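Local coordinates for ABC transporter periplasmic-binding protein YtfQ (Mycobacterium smegmatis, PDB 6HB0), which probably binds a sugar, likely L-arabinofuranose, as the solute-binding component of an ABC transporter, at residues A[238-243]-A[257-262]. Numbering follows the deposited sequence.
Sequences KIVAVD and FNYIVE
Ile239 is gripped at both backbone polar atoms by Asn258: its N donates to Asn258 OD1 (2.8 Å) and its O accepts from Asn258 N (2.8 Å), with a weak second bond to that O from Tyr259 N (3.3 Å). With chi1 at -56°, the Asn258 amide turns back beside its own backbone N, which lets OD1 stand in for a main-chain carbonyl; the donor lies 23° from the amide's carbonyl plane. On the side of the sheet facing helix 246-253, Ile239 CG2 sits over one face of the Phe257 ring, 4.0 Å from its centroid, a CH-pi contact; Ala241 CB meets Phe257 CE2 obliquely at 3.8 Å. Regular parallel pairing follows, as in Ala241 N to Tyr259 O (2.9 Å), and ends with Asp243 N to Val261 O (2.8 Å). Asp243 O packs against Ile260 CG2 at 3.4 Å, while its side chain turns away to a salt bridge with Arg34. The two strands, their axes 14° apart, are the parallel pair of a beta-alpha-beta unit closed through helix 246-253. Because Asn258 pairs with both backbone polar atoms of Ile239, the parallel register is set one residue before strand 259-263 starts, its amide held from the other end by Gly234 O.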
ATOM      1  N   LYS A 238      12.761   7.519 -18.539  1.00 30.56           N
ATOM      2  CA  LYS A 238      12.875   6.829 -17.280  1.00 28.92           C
ATOM      3  C   LYS A 238      11.470   6.612 -16.697  1.00 31.79           C
ATOM      4  O   LYS A 238      10.539   7.376 -16.962  1.00 29.41           O
ATOM      5  CB  LYS A 238      13.729   7.652 -16.355  1.00 33.58           C
ATOM      6  CG  LYS A 238      15.175   7.737 -16.839  1.00 40.10           C
ATOM      7  CD  LYS A 238      16.120   8.200 -15.735  1.00 48.82           C
ATOM      8  CE  LYS A 238      17.590   8.215 -16.165  1.00 54.79           C
ATOM      9  NZ  LYS A 238      17.898   7.499 -17.436  1.00 56.78           N
ATOM     10  N   ILE A 239      11.323   5.546 -15.919  1.00 28.19           N
ATOM     11  CA  ILE A 239      10.039   5.183 -15.343  1.00 27.86           C
ATOM     12  C   ILE A 239      10.230   4.977 -13.848  1.00 27.79           C
ATOM     13  O   ILE A 239      11.126   4.199 -13.399  1.00 26.13           O
ATOM     14  CB  ILE A 239       9.517   3.901 -15.959  1.00 27.17           C
ATOM     15  CG1 ILE A 239       9.242   4.103 -17.438  1.00 28.68           C
ATOM     16  CG2 ILE A 239       8.235   3.477 -15.255  1.00 30.42           C
ATOM     17  CD1 ILE A 239       8.849   2.860 -18.161  1.00 31.00           C
ATOM     18  N   VAL A 240       9.468   5.726 -13.073  1.00 24.53           N
ATOM     19  CA  VAL A 240       9.427   5.531 -11.621  1.00 25.15           C
ATOM     20  C   VAL A 240       7.991   5.084 -11.306  1.00 28.42           C
ATOM     21  O   VAL A 240       7.028   5.694 -11.818  1.00 24.65           O
ATOM     22  CB  VAL A 240       9.874   6.753 -10.829  1.00 26.70           C
ATOM     23  CG1 VAL A 240       9.129   8.019 -11.230  1.00 30.81           C
ATOM     24  CG2 VAL A 240       9.727   6.542  -9.330  1.00 27.92           C
ATOM     25  N   ALA A 241       7.841   3.993 -10.544  1.00 25.11           N
ATOM     26  CA  ALA A 241       6.504   3.398 -10.289  1.00 24.19           C
ATOM     27  C   ALA A 241       6.279   3.051  -8.859  1.00 26.50           C
ATOM     28  O   ALA A 241       7.209   2.918  -8.090  1.00 25.84           O
ATOM     29  CB  ALA A 241       6.275   2.208 -11.171  1.00 26.01           C
ATOM     30  N   VAL A 242       5.018   2.915  -8.480  1.00 28.16           N
ATOM     31  CA  VAL A 242       4.646   2.366  -7.200  1.00 26.37           C
ATOM     32  C   VAL A 242       4.264   0.904  -7.354  1.00 28.79           C
ATOM     33  O   VAL A 242       3.651   0.530  -8.332  1.00 28.13           O
ATOM     34  CB  VAL A 242       3.479   3.163  -6.622  1.00 27.93           C
ATOM     35  CG1 VAL A 242       3.123   2.655  -5.237  1.00 29.69           C
ATOM     36  CG2 VAL A 242       3.817   4.659  -6.590  1.00 29.84           C
ATOM     37  N   ASP A 243       4.623   0.092  -6.352  1.00 32.21           N
ATOM     38  CA  ASP A 243       4.251  -1.347  -6.187  1.00 32.79           C
ATOM     39  C   ASP A 243       5.451  -2.251  -6.543  1.00 34.53           C
ATOM     40  O   ASP A 243       5.839  -2.400  -7.702  1.00 35.74           O
ATOM     41  CB  ASP A 243       3.059  -1.827  -7.015  1.00 37.87           C
ATOM     42  CG  ASP A 243       1.739  -1.175  -6.673  1.00 39.95           C
ATOM     43  OD1 ASP A 243       1.508  -0.684  -5.561  1.00 41.64           O
ATOM     44  OD2 ASP A 243       0.902  -1.208  -7.578  1.00 50.44           O
ATOM     45  N   PHE A 257      12.414  -0.182 -16.046  1.00 25.48           N
ATOM     46  CA  PHE A 257      12.006   0.791 -15.038  1.00 26.01           C
ATOM     47  C   PHE A 257      13.314   1.267 -14.392  1.00 24.47           C
ATOM     48  O   PHE A 257      14.352   0.628 -14.519  1.00 26.97           O
ATOM     49  CB  PHE A 257      11.173   0.160 -13.914  1.00 26.70           C
ATOM     50  CG  PHE A 257       9.731  -0.102 -14.216  1.00 25.30           C
ATOM     51  CD1 PHE A 257       9.227  -0.133 -15.495  1.00 28.52           C
ATOM     52  CD2 PHE A 257       8.877  -0.410 -13.156  1.00 25.32           C
ATOM     53  CE1 PHE A 257       7.885  -0.423 -15.710  1.00 29.35           C
ATOM     54  CE2 PHE A 257       7.544  -0.675 -13.357  1.00 26.56           C
ATOM     55  CZ  PHE A 257       7.048  -0.686 -14.631  1.00 27.54           C
ATOM     56  N   ASN A 258      13.266   2.400 -13.700  1.00 26.71           N
ATOM     57  CA  ASN A 258      14.417   2.926 -12.985  1.00 24.82           C
ATOM     58  C   ASN A 258      14.270   2.907 -11.495  1.00 25.22           C
ATOM     59  O   ASN A 258      15.268   2.853 -10.768  1.00 26.32           O
ATOM     60  CB  ASN A 258      14.675   4.347 -13.482  1.00 27.90           C
ATOM     61  CG  ASN A 258      14.871   4.374 -14.999  1.00 29.88           C
ATOM     62  OD1 ASN A 258      13.908   4.407 -15.751  1.00 26.19           O
ATOM     63  ND2 ASN A 258      16.113   4.252 -15.441  1.00 27.30           N
ATOM     64  N   TYR A 259      13.028   2.981 -10.988  1.00 22.40           N
ATOM     65  CA  TYR A 259      12.843   3.021  -9.556  1.00 23.29           C
ATOM     66  C   TYR A 259      11.419   2.585  -9.200  1.00 24.42           C
ATOM     67  O   TYR A 259      10.435   2.955  -9.894  1.00 24.31           O
ATOM     68  CB  TYR A 259      13.114   4.415  -9.039  1.00 25.25           C
ATOM     69  CG  TYR A 259      13.381   4.523  -7.553  1.00 24.47           C
ATOM     70  CD1 TYR A 259      14.520   3.945  -6.985  1.00 27.03           C
ATOM     71  CD2 TYR A 259      12.521   5.210  -6.723  1.00 26.34           C
ATOM     72  CE1 TYR A 259      14.765   4.036  -5.616  1.00 27.06           C
ATOM     73  CE2 TYR A 259      12.772   5.319  -5.364  1.00 25.48           C
ATOM     74  CZ  TYR A 259      13.914   4.736  -4.845  1.00 27.45           C
ATOM     75  OH  TYR A 259      14.111   4.860  -3.522  1.00 33.72           O
ATOM     76  N   ILE A 260      11.318   1.792  -8.119  1.00 26.02           N
ATOM     77  CA  ILE A 260      10.045   1.389  -7.557  1.00 25.62           C
ATOM     78  C   ILE A 260       9.986   1.729  -6.075  1.00 27.50           C
ATOM     79  O   ILE A 260      10.974   1.584  -5.347  1.00 25.76           O
ATOM     80  CB  ILE A 260       9.826  -0.094  -7.786  1.00 29.56           C
ATOM     81  CG1 ILE A 260       9.519  -0.365  -9.240  1.00 34.29           C
ATOM     82  CG2 ILE A 260       8.656  -0.612  -6.933  1.00 36.27           C
ATOM     83  CD1 ILE A 260       9.548  -1.850  -9.551  1.00 38.67           C
ATOM     84  N   VAL A 261       8.837   2.223  -5.628  1.00 22.01           N
ATOM     85  CA  VAL A 261       8.570   2.458  -4.226  1.00 22.52           C
ATOM     86  C   VAL A 261       7.320   1.706  -3.818  1.00 23.08           C
ATOM     87  O   VAL A 261       6.427   1.475  -4.656  1.00 25.27           O
ATOM     88  CB  VAL A 261       8.386   3.963  -3.881  1.00 25.51           C
ATOM     89  CG1 VAL A 261       9.666   4.715  -4.178  1.00 27.39           C
ATOM     90  CG2 VAL A 261       7.258   4.560  -4.647  1.00 26.41           C
ATOM     91  N   GLU A 262       7.214   1.364  -2.543  1.00 23.26           N
ATOM     92  CA  GLU A 262       5.979   0.790  -1.998  1.00 22.89           C
ATOM     93  C   GLU A 262       5.932   1.077  -0.552  1.00 24.96           C
ATOM     94  O   GLU A 262       6.961   1.014   0.109  1.00 26.14           O
ATOM     95  CB  GLU A 262       5.917  -0.712  -2.217  1.00 24.67           C
ATOM     96  CG  GLU A 262       4.601  -1.307  -1.733  1.00 27.19           C
ATOM     97  CD  GLU A 262       4.483  -2.805  -1.906  1.00 27.77           C
ATOM     98  OE1 GLU A 262       4.837  -3.277  -2.994  1.00 33.09           O
ATOM     99  OE2 GLU A 262       3.981  -3.509  -0.969  1.00 29.08           O
TER